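PDB 6LH8: aerolysin-like protein, which belongs to the aerolysin-like pore-forming proteins of a toad and probably forms membrane pores or regulates a pore-forming paralog. Local coordinates for residues A3-N17 with E119-G131. Residues are numbered along the deposited sequence; the frame is centred on the assembly and turned at random.
Sequences ASVTVLWDKEIEGSN and ENITSAPVEISVG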
ATOM      1  N   ALA A   3     -12.293  -7.253 -21.244  1.00 33.32           N
ATOM      2  CA  ALA A   3     -11.331  -8.320 -21.447  1.00 27.80           C
ATOM      3  C   ALA A   3     -11.555  -9.468 -20.470  1.00 27.25           C
ATOM      4  O   ALA A   3     -12.088  -9.287 -19.369  1.00 26.85           O
ATOM      5  CB  ALA A   3      -9.912  -7.785 -21.293  1.00 29.61           C
ATOM      6  N   SER A   4     -11.146 -10.667 -20.889  1.00 23.97           N
ATOM      7  CA  SER A   4     -10.926 -11.751 -19.938  1.00 25.59           C
ATOM      8  C   SER A   4      -9.575 -11.528 -19.277  1.00 24.25           C
ATOM      9  O   SER A   4      -8.605 -11.188 -19.953  1.00 26.22           O
ATOM     10  CB  SER A   4     -10.933 -13.112 -20.635  1.00 31.88           C
ATOM     11  OG  SER A   4     -12.184 -13.404 -21.209  1.00 36.12           O
ATOM     12  N   VAL A   5      -9.505 -11.711 -17.959  1.00 22.94           N
ATOM     13  CA  VAL A   5      -8.316 -11.327 -17.199  1.00 24.38           C
ATOM     14  C   VAL A   5      -7.896 -12.475 -16.288  1.00 24.40           C
ATOM     15  O   VAL A   5      -8.733 -13.045 -15.582  1.00 28.77           O
ATOM     16  CB  VAL A   5      -8.565 -10.059 -16.361  1.00 22.79           C
ATOM     17  CG1 VAL A   5      -7.310  -9.699 -15.577  1.00 25.00           C
ATOM     18  CG2 VAL A   5      -8.997  -8.905 -17.236  1.00 24.87           C
ATOM     19  N   THR A   6      -6.602 -12.806 -16.294  1.00 24.52           N
ATOM     20  CA  THR A   6      -6.037 -13.759 -15.336  1.00 22.21           C
ATOM     21  C   THR A   6      -4.679 -13.246 -14.885  1.00 24.14           C
ATOM     22  O   THR A   6      -3.780 -13.093 -15.713  1.00 22.94           O
ATOM     23  CB  THR A   6      -5.879 -15.150 -15.958  1.00 26.89           C
ATOM     24  OG1 THR A   6      -7.166 -15.673 -16.312  1.00 27.18           O
ATOM     25  CG2 THR A   6      -5.187 -16.097 -14.977  1.00 29.79           C
ATOM     26  N   VAL A   7      -4.520 -12.978 -13.589  1.00 21.94           N
ATOM     27  CA  VAL A   7      -3.233 -12.522 -13.067  1.00 24.07           C
ATOM     28  C   VAL A   7      -2.395 -13.747 -12.730  1.00 23.40           C
ATOM     29  O   VAL A   7      -2.892 -14.687 -12.097  1.00 24.07           O
ATOM     30  CB  VAL A   7      -3.411 -11.620 -11.833  1.00 22.27           C
ATOM     31  CG1 VAL A   7      -2.045 -11.140 -11.338  1.00 21.80           C
ATOM     32  CG2 VAL A   7      -4.290 -10.433 -12.162  1.00 25.57           C
ATOM     33  N   LEU A   8      -1.126 -13.746 -13.168  1.00 19.63           N
ATOM     34  CA  LEU A   8      -0.203 -14.857 -12.900  1.00 19.84           C
ATOM     35  C   LEU A   8       0.555 -14.569 -11.605  1.00 23.05           C
ATOM     36  O   LEU A   8       1.732 -14.201 -11.591  1.00 22.10           O
ATOM     37  CB  LEU A   8       0.744 -15.077 -14.071  1.00 21.63           C
ATOM     38  CG  LEU A   8       0.124 -15.123 -15.481  1.00 24.13           C
ATOM     39  CD1 LEU A   8       1.156 -15.491 -16.527  1.00 27.50           C
ATOM     40  CD2 LEU A   8      -1.069 -16.088 -15.535  1.00 26.80           C
ATOM     41  N   TRP A   9      -0.147 -14.784 -10.489  1.00 20.88           N
ATOM     42  CA  TRP A   9       0.413 -14.459  -9.184  1.00 23.33           C
ATOM     43  C   TRP A   9       1.644 -15.298  -8.872  1.00 23.19           C
ATOM     44  O   TRP A   9       2.530 -14.845  -8.131  1.00 21.58           O
ATOM     45  CB  TRP A   9      -0.646 -14.658  -8.104  1.00 25.62           C
ATOM     46  CG  TRP A   9      -1.812 -13.719  -8.174  1.00 26.49           C
ATOM     47  CD1 TRP A   9      -3.126 -14.056  -8.351  1.00 27.04           C
ATOM     48  CD2 TRP A   9      -1.777 -12.289  -8.039  1.00 22.76           C
ATOM     49  NE1 TRP A   9      -3.909 -12.918  -8.347  1.00 28.15           N
ATOM     50  CE2 TRP A   9      -3.106 -11.825  -8.152  1.00 23.95           C
ATOM     51  CE3 TRP A   9      -0.752 -11.358  -7.847  1.00 22.63           C
ATOM     52  CZ2 TRP A   9      -3.435 -10.470  -8.073  1.00 24.99           C
ATOM     53  CZ3 TRP A   9      -1.084 -10.009  -7.761  1.00 26.36           C
ATOM     54  CH2 TRP A   9      -2.415  -9.582  -7.874  1.00 25.45           C
ATOM     55  N   ASP A  10       1.737 -16.518  -9.427  1.00 23.65           N
ATOM     56  CA  ASP A  10       2.934 -17.304  -9.142  1.00 28.65           C
ATOM     57  C   ASP A  10       4.173 -16.735  -9.819  1.00 23.48           C
ATOM     58  O   ASP A  10       5.286 -17.174  -9.502  1.00 22.68           O
ATOM     59  CB  ASP A  10       2.749 -18.776  -9.541  1.00 31.29           C
ATOM     60  CG  ASP A  10       2.610 -18.983 -11.034  1.00 35.98           C
ATOM     61  OD1 ASP A  10       1.983 -18.141 -11.712  1.00 36.40           O
ATOM     62  OD2 ASP A  10       3.103 -20.016 -11.532  1.00 45.01           O
ATOM     63  N   LYS A  11       4.010 -15.781 -10.736  1.00 19.82           N
ATOM     64  CA  LYS A  11       5.122 -15.109 -11.395  1.00 20.17           C
ATOM     65  C   LYS A  11       5.424 -13.740 -10.787  1.00 17.97           C
ATOM     66  O   LYS A  11       6.153 -12.949 -11.400  1.00 19.81           O
ATOM     67  CB  LYS A  11       4.835 -14.958 -12.889  1.00 18.60           C
ATOM     68  CG  LYS A  11       4.802 -16.275 -13.662  1.00 21.44           C
ATOM     69  CD  LYS A  11       6.184 -16.928 -13.650  1.00 26.38           C
ATOM     70  CE  LYS A  11       6.217 -18.230 -14.447  1.00 32.48           C
ATOM     71  NZ  LYS A  11       7.435 -19.044 -14.136  1.00 32.98           N
ATOM     72  N   GLU A  12       4.881 -13.455  -9.601  1.00 19.80           N
ATOM     73  CA  GLU A  12       5.041 -12.152  -8.961  1.00 17.57           C
ATOM     74  C   GLU A  12       6.508 -11.844  -8.681  1.00 19.43           C
ATOM     75  O   GLU A  12       7.270 -12.713  -8.247  1.00 19.36           O
ATOM     76  CB  GLU A  12       4.247 -12.115  -7.655  1.00 22.80           C
ATOM     77  CG  GLU A  12       4.410 -10.822  -6.865  1.00 25.83           C
ATOM     78  CD  GLU A  12       3.439 -10.718  -5.713  1.00 31.51           C
ATOM     79  OE1 GLU A  12       2.238 -10.496  -5.966  1.00 32.35           O
ATOM     80  OE2 GLU A  12       3.883 -10.856  -4.554  1.00 35.07           O
ATOM     81  N   ILE A  13       6.893 -10.590  -8.921  1.00 16.61           N
ATOM     82  CA  ILE A  13       8.246 -10.091  -8.687  1.00 17.19           C
ATOM     83  C   ILE A  13       8.222  -9.258  -7.417  1.00 22.35           C
ATOM     84  O   ILE A  13       7.328  -8.417  -7.229  1.00 20.55           O
ATOM     85  CB  ILE A  13       8.753  -9.248  -9.873  1.00 19.48           C
ATOM     86  CG1 ILE A  13       8.873 -10.112 -11.132  1.00 18.56           C
ATOM     87  CG2 ILE A  13      10.092  -8.545  -9.515  1.00 20.86           C
ATOM     88  CD1 ILE A  13       9.051  -9.269 -12.437  1.00 22.16           C
ATOM     89  N   GLU A  14       9.206  -9.482  -6.545  1.00 20.34           N
ATOM     90  CA  GLU A  14       9.393  -8.667  -5.347  1.00 23.82           C
ATOM     91  C   GLU A  14      10.226  -7.454  -5.742  1.00 23.51           C
ATOM     92  O   GLU A  14      11.443  -7.548  -5.913  1.00 28.01           O
ATOM     93  CB  GLU A  14      10.064  -9.487  -4.247  1.00 27.22           C
ATOM     94  CG  GLU A  14      10.377  -8.728  -2.968  1.00 29.42           C
ATOM     95  CD  GLU A  14      11.119  -9.594  -1.956  1.00 32.25           C
ATOM     96  OE1 GLU A  14      11.918 -10.461  -2.381  1.00 29.26           O
ATOM     97  OE2 GLU A  14      10.888  -9.420  -0.742  1.00 32.38           O
ATOM     98  N   GLY A  15       9.571  -6.311  -5.918  1.00 23.15           N
ATOM     99  CA  GLY A  15      10.297  -5.088  -6.180  1.00 25.27           C
ATOM    100  C   GLY A  15      10.749  -4.511  -4.852  1.00 26.89           C
ATOM    101  O   GLY A  15      11.103  -5.258  -3.938  1.00 36.29           O
ATOM    102  N   SER A  16      10.721  -3.196  -4.730  1.00 30.79           N
ATOM    103  CA  SER A  16      11.201  -2.536  -3.524  1.00 29.82           C
ATOM    104  C   SER A  16      10.537  -3.111  -2.274  1.00 28.34           C
ATOM    105  O   SER A  16       9.344  -3.427  -2.268  1.00 29.06           O
ATOM    106  CB  SER A  16      10.923  -1.039  -3.658  1.00 29.93           C
ATOM    107  OG  SER A  16      11.450  -0.318  -2.572  1.00 37.23           O
ATOM    108  N   ASN A  17      11.329  -3.292  -1.218  1.00 26.45           N
ATOM    109  CA  ASN A  17      10.822  -3.804   0.056  1.00 24.74           C
ATOM    110  C   ASN A  17      11.622  -3.101   1.142  1.00 25.49           C
ATOM    111  O   ASN A  17      12.827  -3.316   1.234  1.00 23.66           O
ATOM    112  CB  ASN A  17      10.977  -5.327   0.142  1.00 26.64           C
ATOM    113  CG  ASN A  17      10.390  -5.914   1.425  1.00 36.12           C
ATOM    114  OD1 ASN A  17      10.371  -5.264   2.473  1.00 36.83           O
ATOM    115  ND2 ASN A  17       9.903  -7.157   1.344  1.00 39.08           N
ATOM    116  N   GLU A 119       6.836  -0.874   3.400  1.00 20.61           N
ATOM    117  CA  GLU A 119       6.401  -0.361   2.110  1.00 19.12           C
ATOM    118  C   GLU A 119       6.965  -1.300   1.056  1.00 23.54           C
ATOM    119  O   GLU A 119       8.155  -1.625   1.086  1.00 22.69           O
ATOM    120  CB  GLU A 119       6.850   1.097   1.908  1.00 22.24           C
ATOM    121  CG  GLU A 119       6.276   2.037   2.978  1.00 22.61           C
ATOM    122  CD  GLU A 119       6.393   3.505   2.619  1.00 31.53           C
ATOM    123  OE1 GLU A 119       7.062   3.819   1.616  1.00 29.84           O
ATOM    124  OE2 GLU A 119       5.838   4.347   3.358  1.00 32.80           O
ATOM    125  N   ASN A 120       6.101  -1.786   0.172  1.00 20.88           N
ATOM    126  CA  ASN A 120       6.494  -2.844  -0.750  1.00 23.91           C
ATOM    127  C   ASN A 120       5.985  -2.540  -2.148  1.00 26.47           C
ATOM    128  O   ASN A 120       4.857  -2.072  -2.313  1.00 23.09           O
ATOM    129  CB  ASN A 120       5.936  -4.210  -0.327  1.00 24.24           C
ATOM    130  CG  ASN A 120       6.521  -4.713   0.972  1.00 34.07           C
ATOM    131  OD1 ASN A 120       7.517  -5.442   0.974  1.00 39.45           O
ATOM    132  ND2 ASN A 120       5.882  -4.363   2.087  1.00 33.87           N
ATOM    133  N   ILE A 121       6.799  -2.837  -3.155  1.00 20.52           N
ATOM    134  CA  ILE A 121       6.341  -2.847  -4.544  1.00 19.01           C
ATOM    135  C   ILE A 121       6.407  -4.279  -5.054  1.00 19.24           C
ATOM    136  O   ILE A 121       7.432  -4.949  -4.913  1.00 20.82           O
ATOM    137  CB  ILE A 121       7.160  -1.895  -5.434  1.00 24.52           C
ATOM    138  CG1 ILE A 121       7.040  -0.452  -4.931  1.00 25.06           C
ATOM    139  CG2 ILE A 121       6.664  -1.959  -6.874  1.00 24.16           C
ATOM    140  CD1 ILE A 121       8.026   0.499  -5.584  1.00 31.12           C
ATOM    141  N   THR A 122       5.304  -4.757  -5.624  1.00 18.25           N
ATOM    142  CA  THR A 122       5.274  -6.058  -6.277  1.00 19.36           C
ATOM    143  C   THR A 122       4.637  -5.886  -7.646  1.00 20.07           C
ATOM    144  O   THR A 122       3.919  -4.917  -7.895  1.00 20.96           O
ATOM    145  CB  THR A 122       4.491  -7.095  -5.466  1.00 24.72           C
ATOM    146  OG1 THR A 122       3.151  -6.616  -5.230  1.00 26.07           O
ATOM    147  CG2 THR A 122       5.189  -7.369  -4.134  1.00 23.10           C
ATOM    148  N   SER A 123       4.932  -6.815  -8.550  1.00 19.32           N
ATOM    149  CA  SER A 123       4.393  -6.729  -9.901  1.00 18.24           C
ATOM    150  C   SER A 123       4.153  -8.144 -10.416  1.00 21.12           C
ATOM    151  O   SER A 123       4.803  -9.091  -9.969  1.00 19.71           O
ATOM    152  CB  SER A 123       5.334  -5.954 -10.832  1.00 21.16           C
ATOM    153  OG  SER A 123       6.646  -6.502 -10.826  1.00 21.94           O
ATOM    154  N   ALA A 124       3.197  -8.294 -11.338  1.00 17.32           N
ATOM    155  CA  ALA A 124       2.894  -9.633 -11.843  1.00 20.03           C
ATOM    156  C   ALA A 124       2.360  -9.539 -13.267  1.00 16.79           C
ATOM    157  O   ALA A 124       1.812  -8.504 -13.657  1.00 18.72           O
ATOM    158  CB  ALA A 124       1.878 -10.360 -10.950  1.00 17.72           C
ATOM    159  N   PRO A 125       2.532 -10.594 -14.070  1.00 16.35           N
ATOM    160  CA  PRO A 125       1.932 -10.607 -15.410  1.00 18.25           C
ATOM    161  C   PRO A 125       0.417 -10.724 -15.351  1.00 18.57           C
ATOM    162  O   PRO A 125      -0.154 -11.340 -14.452  1.00 20.01           O
ATOM    163  CB  PRO A 125       2.546 -11.853 -16.070  1.00 20.87           C
ATOM    164  CG  PRO A 125       3.667 -12.307 -15.147  1.00 21.43           C
ATOM    165  CD  PRO A 125       3.265 -11.839 -13.781  1.00 18.29           C
ATOM    166  N   VAL A 126      -0.244 -10.117 -16.329  1.00 16.55           N
ATOM    167  CA  VAL A 126      -1.700 -10.185 -16.431  1.00 17.56           C
ATOM    168  C   VAL A 126      -2.032 -10.627 -17.846  1.00 19.05           C
ATOM    169  O   VAL A 126      -1.783  -9.886 -18.806  1.00 19.75           O
ATOM    170  CB  VAL A 126      -2.381  -8.853 -16.097  1.00 18.31           C
ATOM    171  CG1 VAL A 126      -3.882  -9.044 -16.092  1.00 22.43           C
ATOM    172  CG2 VAL A 126      -1.917  -8.333 -14.722  1.00 17.67           C
ATOM    173  N   GLU A 127      -2.583 -11.829 -17.986  1.00 21.79           N
ATOM    174  CA  GLU A 127      -2.979 -12.299 -19.302  1.00 21.75           C
ATOM    175  C   GLU A 127      -4.351 -11.721 -19.637  1.00 21.48           C
ATOM    176  O   GLU A 127      -5.302 -11.857 -18.861  1.00 24.03           O
ATOM    177  CB  GLU A 127      -2.945 -13.833 -19.358  1.00 24.54           C
ATOM    178  CG  GLU A 127      -1.505 -14.353 -19.345  1.00 30.07           C
ATOM    179  CD  GLU A 127      -1.381 -15.854 -19.523  1.00 36.56           C
ATOM    180  OE1 GLU A 127      -2.376 -16.568 -19.289  1.00 36.30           O
ATOM    181  OE2 GLU A 127      -0.279 -16.316 -19.892  1.00 37.08           O
ATOM    182  N   ILE A 128      -4.421 -11.006 -20.762  1.00 20.07           N
ATOM    183  CA  ILE A 128      -5.610 -10.294 -21.211  1.00 23.82           C
ATOM    184  C   ILE A 128      -6.036 -10.909 -22.529  1.00 24.30           C
ATOM    185  O   ILE A 128      -5.196 -11.158 -23.394  1.00 22.67           O
ATOM    186  CB  ILE A 128      -5.317  -8.790 -21.405  1.00 22.55           C
ATOM    187  CG1 ILE A 128      -4.946  -8.126 -20.074  1.00 27.14           C
ATOM    188  CG2 ILE A 128      -6.470  -8.085 -22.122  1.00 32.35           C
ATOM    189  CD1 ILE A 128      -5.881  -8.444 -18.972  1.00 28.06           C
ATOM    190  N   SER A 129      -7.329 -11.137 -22.703  1.00 26.36           N
ATOM    191  CA  SER A 129      -7.835 -11.457 -24.027  1.00 25.29           C
ATOM    192  C   SER A 129      -9.093 -10.641 -24.279  1.00 23.73           C
ATOM    193  O   SER A 129      -9.957 -10.538 -23.404  1.00 25.56           O
ATOM    194  CB  SER A 129      -8.114 -12.952 -24.175  1.00 30.36           C
ATOM    195  OG  SER A 129      -9.294 -13.312 -23.499  1.00 37.39           O
ATOM    196  N   VAL A 130      -9.163 -10.024 -25.449  1.00 26.53           N
ATOM    197  CA  VAL A 130     -10.339  -9.289 -25.895  1.00 27.07           C
ATOM    198  C   VAL A 130     -10.600  -9.749 -27.324  1.00 27.75           C
ATOM    199  O   VAL A 130      -9.812  -9.460 -28.232  1.00 26.34           O
ATOM    200  CB  VAL A 130     -10.163  -7.761 -25.802  1.00 29.91           C
ATOM    201  CG1 VAL A 130      -8.831  -7.314 -26.379  1.00 31.14           C
ATOM    202  CG2 VAL A 130     -11.310  -7.045 -26.495  1.00 34.71           C
ATOM    203  N   GLY A 131     -11.677 -10.503 -27.517  1.00 27.59           N
ATOM    204  CA  GLY A 131     -11.874 -11.117 -28.826  1.00 27.47           C
ATOM    205  C   GLY A 131     -10.717 -12.048 -29.116  1.00 25.39           C
ATOM    206  O   GLY A 131     -10.348 -12.885 -28.290  1.00 28.02           O
TER
HETATM  207  O   HOH W   1     -12.352 -12.351 -23.997  1.00 41.49           O
HETATM  208  O   HOH W   2       0.769  -8.100  -5.308  1.00 29.36           O
HETATM  209  O   HOH W   3       9.031  -0.129  -1.365  1.00 29.60           O
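Two donors grip Ser129 O: Ser4 N, 2.8 Å away and in the carbonyl plane, and a water that also bonds to Ser4 OG, tying side chain and backbone of Ser4 to the same carbonyl. From here residues 4-7 run antiparallel to 126-129, with Ser4-Ser129 and Thr6-Glu127 as hydrogen-bonded pairs and Val5-Ile128 and Val7-Val126 as non-hydrogen-bonded ones. On the valine face Val5 straddles its neighbours: CG1, anti to the backbone N (chi1 180°), meets Val126 CG1 at 3.5 Å, while CG2 lies 3.6 Å from Ile128 CD1.

The first run of pairing closes with Leu8 N bonded to Pro125 O at 2.9 Å, nearly straight at 172°. Residues 9-11 then loop outward, and Lys11 CB comes back to 3.6 Å from Pro125 CD. The Trp9 ring folds back so that Val7 CG1 lies over the centre of one face. Pairing resumes at Ile13 N to Ser123 O, 2.8 Å. A beta bulge follows between Glu14 and Asn17, where Gly15 N bonds only weakly to Ile121 O and Ser16 O takes Ile121 N. Glu12 OE1 shares a water with Thr122 OG1 and forms a salt bridge to Lys71.

Such a broken strand beside a continuous one suits the elongated, all-beta build of an aerolysin-like protein. Strand 4-28 is an edge strand of the five-stranded sheet within this chain; strand 133-154 flanks 110-130 across from it, and strand 65-68 packs against Val5, Val7 and Ile128.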